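Local coordinates for protein Xaa-Pro dipeptidase (Pyrococcus horikoshii, PDB 1WY2) that probably splits dipeptides that carry proline at the C-terminal position, as a dimeric two-metal prolidase of the M24B (pita-bread) peptidase family, at residues 146-149 with 150-153; 236-239 with 240-244; 184-187 with 188-192. One frame throughout, in Å; residues are numbered along the deposited sequence.

Contact 1 of 3, residues 146-149 with 150-153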
loop_
_atom_site.group_PDB
_atom_site.type_symbol
_atom_site.label_atom_id
_atom_site.label_comp_id
_atom_site.label_asym_id
_atom_site.label_seq_id
_atom_site.Cartn_x
_atom_site.Cartn_y
_atom_site.Cartn_z
ATOM N N ALA A 146 -12.705 -1.066 17.788
ATOM C CA ALA A 146 -12.130 -2.278 17.217
ATOM C C ALA A 146 -11.327 -3.044 18.262
ATOM O O ALA A 146 -11.406 -4.267 18.337
ATOM C CB ALA A 146 -11.248 -1.929 16.027
ATOM N N VAL A 147 -10.556 -2.322 19.067
ATOM C CA VAL A 147 -9.757 -2.963 20.105
ATOM C C VAL A 147 -10.657 -3.629 21.145
ATOM O O VAL A 147 -10.376 -4.740 21.597
ATOM C CB VAL A 147 -8.833 -1.948 20.808
ATOM C CG1 VAL A 147 -8.134 -2.608 21.991
ATOM C CG2 VAL A 147 -7.802 -1.426 19.816
ATOM N N MET A 148 -11.735 -2.951 21.526
ATOM C CA MET A 148 -12.655 -3.516 22.508
ATOM C C MET A 148 -13.308 -4.766 21.944
ATOM O O MET A 148 -13.526 -5.740 22.665
ATOM C CB MET A 148 -13.728 -2.498 22.907
ATOM C CG MET A 148 -13.203 -1.321 23.724
ATOM S SD MET A 148 -12.340 -1.794 25.246
ATOM C CE MET A 148 -13.737 -2.237 26.322
ATOM N N ALA A 149 -13.626 -4.739 20.651
ATOM C CA ALA A 149 -14.240 -5.894 20.009
ATOM C C ALA A 149 -13.235 -7.040 19.952
ATOM O O ALA A 149 -13.602 -8.202 20.122
ATOM C CB ALA A 149 -14.708 -5.537 18.603
ATOM N N ALA A 150 -11.966 -6.712 19.718
ATOM C CA ALA A 150 -10.922 -7.732 19.646
ATOM C C ALA A 150 -10.778 -8.440 20.986
ATOM O O ALA A 150 -10.676 -9.664 21.050
ATOM C CB ALA A 150 -9.590 -7.099 19.253
ATOM N N ILE A 151 -10.765 -7.655 22.056
ATOM C CA ILE A 151 -10.630 -8.200 23.401
ATOM C C ILE A 151 -11.761 -9.176 23.708
ATOM O O ILE A 151 -11.538 -10.237 24.292
ATOM C CB ILE A 151 -10.614 -7.057 24.444
ATOM C CG1 ILE A 151 -9.338 -6.227 24.265
ATOM C CG2 ILE A 151 -10.686 -7.622 25.858
ATOM C CD1 ILE A 151 -9.264 -4.997 25.160
ATOM N N GLU A 152 -12.972 -8.823 23.293
ATOM C CA GLU A 152 -14.139 -9.661 23.533
ATOM C C GLU A 152 -14.109 -10.930 22.679
ATOM O O GLU A 152 -14.600 -11.981 23.095
ATOM C CB GLU A 152 -15.412 -8.865 23.231
ATOM C CG GLU A 152 -16.694 -9.479 23.773
ATOM C CD GLU A 152 -16.703 -9.559 25.287
ATOM O OE1 GLU A 152 -16.303 -8.568 25.938
ATOM O OE2 GLU A 152 -17.116 -10.608 25.828
ATOM N N GLU A 153 -13.520 -10.827 21.492
ATOM C CA GLU A 153 -13.441 -11.952 20.566
ATOM C C GLU A 153 -12.296 -12.912 20.861
ATOM O O GLU A 153 -12.352 -14.089 20.499
ATOM C CB GLU A 153 -13.298 -11.433 19.136
ATOM C CG GLU A 153 -13.253 -12.523 18.079
ATOM C CD GLU A 153 -14.523 -13.350 18.041
ATOM O OE1 GLU A 153 -15.614 -12.753 17.938
ATOM O OE2 GLU A 153 -14.429 -14.594 18.109
#
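Val147 and Ile151, one helical turn apart, meet through a single branch each: CG1 of Val147 lies 4.1 Å from CD1 of Ile151, and the two side chains run at a slant to one another. The valine turns CG1 anti to its own backbone N (chi1 173°), while the isoleucine keeps CG1 beside the backbone N and extends CD1 back along the helix. That course takes Ile151 CG1 past the carbonyl of Val147, 3.2 Å from its O. From one residue further along, Met148 SD approaches the same methyl more loosely, 4.4 Å from Ile151 CD1. The backbone between them is regular helix, Ile151 N bonding to Val147 O at 3.0 Å. The methyls of Ala146 and Ala150 lie between helix 160-173 and strand 208-217; of these two elements Val147 and Ile151 touch the strand alone, at Leu213 and Ile211. Glu153 bends at chi2, and its OE2 forms a salt bridge with Lys158 NZ. Between side chains the contact is thus wholly apolar, facing the strand that carries the metal ligand Asp212, whose side chain is about 8 Å from that of Val147, while the exposed Met148 and Glu152 are turned elsewhere.

Contact 2 of 3, residues 236-239 with 240-244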
loop_
_atom_site.group_PDB
_atom_site.type_symbol
_atom_site.label_atom_id
_atom_site.label_comp_id
_atom_site.label_asym_id
_atom_site.label_seq_id
_atom_site.Cartn_x
_atom_site.Cartn_y
_atom_site.Cartn_z
ATOM N N LYS A 236 6.290 -13.252 35.379
ATOM C CA LYS A 236 7.208 -12.662 34.418
ATOM C C LYS A 236 6.487 -11.837 33.353
ATOM O O LYS A 236 7.023 -10.840 32.865
ATOM C CB LYS A 236 8.078 -13.767 33.817
ATOM C CG LYS A 236 8.956 -14.400 34.898
ATOM C CD LYS A 236 9.746 -15.618 34.453
ATOM C CE LYS A 236 10.564 -16.139 35.633
ATOM N NZ LYS A 236 11.343 -17.370 35.342
ATOM N N GLN A 237 5.267 -12.238 33.010
ATOM C CA GLN A 237 4.477 -11.500 32.027
ATOM C C GLN A 237 4.035 -10.199 32.681
ATOM O O GLN A 237 4.091 -9.132 32.072
ATOM C CB GLN A 237 3.237 -12.298 31.614
ATOM C CG GLN A 237 3.535 -13.571 30.848
ATOM C CD GLN A 237 2.283 -14.366 30.545
ATOM O OE1 GLN A 237 1.462 -14.611 31.431
ATOM N NE2 GLN A 237 2.131 -14.782 29.296
ATOM N N LYS A 238 3.592 -10.298 33.930
ATOM C CA LYS A 238 3.150 -9.126 34.670
ATOM C C LYS A 238 4.283 -8.117 34.808
ATOM O O LYS A 238 4.061 -6.910 34.725
ATOM C CB LYS A 238 2.645 -9.539 36.057
ATOM C CG LYS A 238 2.269 -8.370 36.949
ATOM C CD LYS A 238 1.522 -8.829 38.191
ATOM C CE LYS A 238 0.142 -9.364 37.836
ATOM N NZ LYS A 238 -0.675 -8.338 37.116
ATOM N N GLU A 239 5.498 -8.617 35.011
ATOM C CA GLU A 239 6.660 -7.750 35.165
ATOM C C GLU A 239 6.903 -6.859 33.951
ATOM O O GLU A 239 6.944 -5.633 34.071
ATOM C CB GLU A 239 7.914 -8.583 35.430
ATOM C CG GLU A 239 9.171 -7.746 35.614
ATOM C CD GLU A 239 10.380 -8.586 35.966
ATOM O OE1 GLU A 239 10.306 -9.334 36.964
ATOM O OE2 GLU A 239 11.400 -8.497 35.250
ATOM N N ILE A 240 7.069 -7.466 32.781
ATOM C CA ILE A 240 7.319 -6.669 31.584
ATOM C C ILE A 240 6.138 -5.758 31.270
ATOM O O ILE A 240 6.321 -4.630 30.823
ATOM C CB ILE A 240 7.650 -7.560 30.364
ATOM C CG1 ILE A 240 6.528 -8.565 30.111
ATOM C CG2 ILE A 240 8.968 -8.286 30.606
ATOM C CD1 ILE A 240 6.726 -9.387 28.848
ATOM N N TYR A 241 4.924 -6.239 31.517
ATOM C CA TYR A 241 3.729 -5.435 31.275
ATOM C C TYR A 241 3.743 -4.160 32.125
ATOM O O TYR A 241 3.501 -3.062 31.619
ATOM C CB TYR A 241 2.474 -6.255 31.592
ATOM C CG TYR A 241 1.260 -5.422 31.944
ATOM C CD1 TYR A 241 0.580 -4.691 30.975
ATOM C CD2 TYR A 241 0.804 -5.357 33.260
ATOM C CE1 TYR A 241 -0.528 -3.910 31.306
ATOM C CE2 TYR A 241 -0.300 -4.584 33.605
ATOM C CZ TYR A 241 -0.961 -3.864 32.625
ATOM O OH TYR A 241 -2.053 -3.106 32.974
ATOM N N GLU A 242 4.028 -4.306 33.416
ATOM C CA GLU A 242 4.052 -3.159 34.320
ATOM C C GLU A 242 5.109 -2.143 33.906
ATOM O O GLU A 242 4.915 -0.935 34.058
ATOM C CB GLU A 242 4.304 -3.621 35.763
ATOM C CG GLU A 242 3.244 -4.582 36.288
ATOM C CD GLU A 242 3.487 -5.016 37.725
ATOM O OE1 GLU A 242 4.649 -5.314 38.077
ATOM O OE2 GLU A 242 2.509 -5.073 38.499
ATOM N N ILE A 243 6.229 -2.636 33.387
ATOM C CA ILE A 243 7.314 -1.765 32.941
ATOM C C ILE A 243 6.907 -0.962 31.701
ATOM O O ILE A 243 7.140 0.244 31.628
ATOM C CB ILE A 243 8.582 -2.590 32.638
ATOM C CG1 ILE A 243 9.093 -3.235 33.933
ATOM C CG2 ILE A 243 9.658 -1.701 32.014
ATOM C CD1 ILE A 243 10.255 -4.190 33.733
ATOM N N VAL A 244 6.304 -1.630 30.725
ATOM C CA VAL A 244 5.872 -0.936 29.516
ATOM C C VAL A 244 4.781 0.082 29.863
ATOM O O VAL A 244 4.779 1.198 29.351
ATOM C CB VAL A 244 5.339 -1.928 28.457
ATOM C CG1 VAL A 244 4.747 -1.165 27.274
ATOM C CG2 VAL A 244 6.478 -2.824 27.974
#
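Glu242 lies across the aliphatic part of Lys238, its OE2 3.7 Å from CG of the lysine, and the two chains pass at a slant. With CG beside the backbone N (chi1 -60°), the glutamate runs out extended, and its own CG comes 2.9 Å from Lys238 O, a close approach next to the backbone bond from Glu242 N to that same oxygen. The lysine bends at chi3 and chi4; its NZ stays 4.8 Å from Glu242 OE2, so opposite charges are near without forming a salt bridge, and any attraction is probably modest. One residue on, Glu239 and Ile243 lie side by side and point the same way, with Glu239 CG 4.2 Å from Ile243 CD1; beyond CG the glutamate extends to Tyr277, whose OH is hydrogen-bonded to Glu239 OE2. Ile240 is placed differently. Its CG1 stands between backbone N and carbonyl carbon (chi1 57°), which directs that branch toward the preceding turn, 3.2 Å from Gln237 O. Cutting Ile240 back to an alanine is likely to leave Val327 and Leu208 facing a gap where its branches now pack. The Tyr241 ring has Lys238 O near its plane, at the edge, 3.9 Å from CD2. Helix 235-254 turns Ile240 and Val244 onto strand 325-336, with Val244 and Ile243 also reaching Ile319 of strand 312-321. Gln237 NE2 is hydrogen-bonded to Gly206 O and its side chain touches Leu208 of strand 208-217, while Tyr241 rests on the C-terminal residues Glu349 and Ile351.

Contact 3 of 3, residues 184-187 with 188-192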
loop_
_atom_site.group_PDB
_atom_site.type_symbol
_atom_site.label_atom_id
_atom_site.label_comp_id
_atom_site.label_asym_id
_atom_site.label_seq_id
_atom_site.Cartn_x
_atom_site.Cartn_y
_atom_site.Cartn_z
ATOM N N ILE A 184 -2.489 -6.343 13.514
ATOM C CA ILE A 184 -1.599 -7.206 14.265
ATOM C C ILE A 184 -2.330 -7.824 15.448
ATOM O O ILE A 184 -2.845 -7.114 16.303
ATOM C CB ILE A 184 -0.382 -6.408 14.793
ATOM C CG1 ILE A 184 0.539 -6.050 13.626
ATOM C CG2 ILE A 184 0.369 -7.214 15.857
ATOM C CD1 ILE A 184 1.573 -5.001 13.961
ATOM N N ILE A 185 -2.410 -9.152 15.451
ATOM C CA ILE A 185 -3.003 -9.911 16.545
ATOM C C ILE A 185 -1.910 -10.951 16.751
ATOM O O ILE A 185 -1.881 -11.972 16.062
ATOM C CB ILE A 185 -4.314 -10.634 16.155
ATOM C CG1 ILE A 185 -5.371 -9.629 15.678
ATOM C CG2 ILE A 185 -4.843 -11.413 17.360
ATOM C CD1 ILE A 185 -5.819 -8.639 16.737
ATOM N N ALA A 186 -0.997 -10.665 17.676
ATOM C CA ALA A 186 0.143 -11.539 17.946
ATOM C C ALA A 186 0.051 -12.186 19.322
ATOM O O ALA A 186 0.202 -11.514 20.346
ATOM C CB ALA A 186 1.436 -10.733 17.826
ATOM N N SER A 187 -0.172 -13.498 19.336
ATOM C CA SER A 187 -0.330 -14.235 20.587
ATOM C C SER A 187 0.828 -15.167 20.925
ATOM O O SER A 187 1.503 -15.687 20.038
ATOM C CB SER A 187 -1.627 -15.047 20.543
ATOM O OG SER A 187 -1.570 -16.044 19.531
ATOM N N GLY A 188 1.039 -15.378 22.220
ATOM C CA GLY A 188 2.107 -16.256 22.665
ATOM C C GLY A 188 3.464 -15.803 22.169
ATOM O O GLY A 188 3.796 -14.618 22.244
ATOM N N TYR A 189 4.252 -16.737 21.647
ATOM C CA TYR A 189 5.577 -16.394 21.154
ATOM C C TYR A 189 5.522 -15.318 20.069
ATOM O O TYR A 189 6.499 -14.607 19.852
ATOM C CB TYR A 189 6.301 -17.636 20.612
ATOM C CG TYR A 189 5.737 -18.172 19.315
ATOM C CD1 TYR A 189 4.606 -18.987 19.305
ATOM C CD2 TYR A 189 6.321 -17.842 18.095
ATOM C CE1 TYR A 189 4.073 -19.459 18.107
ATOM C CE2 TYR A 189 5.796 -18.306 16.893
ATOM C CZ TYR A 189 4.672 -19.113 16.906
ATOM O OH TYR A 189 4.145 -19.565 15.717
ATOM N N ARG A 190 4.383 -15.191 19.391
ATOM C CA ARG A 190 4.262 -14.188 18.335
ATOM C C ARG A 190 4.203 -12.768 18.884
ATOM O O ARG A 190 4.494 -11.816 18.164
ATOM C CB ARG A 190 3.031 -14.449 17.456
ATOM C CG ARG A 190 3.069 -15.781 16.716
ATOM C CD ARG A 190 2.117 -15.807 15.520
ATOM N NE ARG A 190 2.620 -15.015 14.396
ATOM C CZ ARG A 190 2.140 -13.831 14.026
ATOM N NH1 ARG A 190 1.129 -13.279 14.685
ATOM N NH2 ARG A 190 2.682 -13.195 12.996
ATOM N N SER A 191 3.827 -12.618 20.151
ATOM C CA SER A 191 3.760 -11.282 20.736
ATOM C C SER A 191 5.158 -10.663 20.839
ATOM O O SER A 191 5.299 -9.462 21.095
ATOM C CB SER A 191 3.068 -11.323 22.110
ATOM O OG SER A 191 3.740 -12.154 23.039
ATOM N N ALA A 192 6.181 -11.487 20.618
ATOM C CA ALA A 192 7.574 -11.039 20.662
ATOM C C ALA A 192 7.998 -10.436 19.325
ATOM O O ALA A 192 9.110 -9.928 19.186
ATOM C CB ALA A 192 8.498 -12.210 21.025
#
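Ala186 points its methyl toward the turn that follows its strand, CB resting 3.3 Å from Arg190 O, while Ser191 CB lies 3.4 Å from Ala186 O. This is the tight part. Arg190 N donates to Ser187 O at 3.0 Å, coming from above the carbonyl plane (47° out of it). Gly188 O is gripped twice by one residue, by Ser191 N and by Ser191 OG; standing between backbone N and carbonyl carbon (chi1 60°), OG turns back to Gly188 O at 2.6 Å, in the carbonyl plane. Gly188 has a positive phi of 58°, and a CB there would clash with Ser187 O. The guanidinium is held more loosely within the contact: Ile185 O lies at its edge, in plane, 3.6 Å from Arg190 NH1. Its firm partners lie outside, a salt bridge from NH1 to Glu160 and a hydrogen bond to Gly196 O; Glu160 also bonds to Ser187 OG. Tyr189 is the exposed member, pointing away from the strand, with Arg190 CG over one face of its ring. The arrangement is a strand running into a 3-10 turn: strand 184-187 pairs antiparallel with strand 208-217, which carries the metal ligand Asp212 of this M24 peptidase domain.

From the N terminus the chain meets contact 1 first, then contact 3, then contact 2. All three are in series: none nests in or crosses another, and each closes only a local turn, since its two segments are consecutive. Contact 1 lies at the end of helix 130-153; contact 3 follows helix 160-173, where strand 184-187 turns into the 3-10 segment; contact 2 lies near the start of helix 235-254. Their centres are 15 to 21 Å apart and no two touch, the nearest atoms of contacts 1 and 3 being about 5 Å apart. Strand 208-217 is the shared element: Ile211 meets residues of contacts 1 and 3, and Leu208 meets residues of contacts 2 and 3.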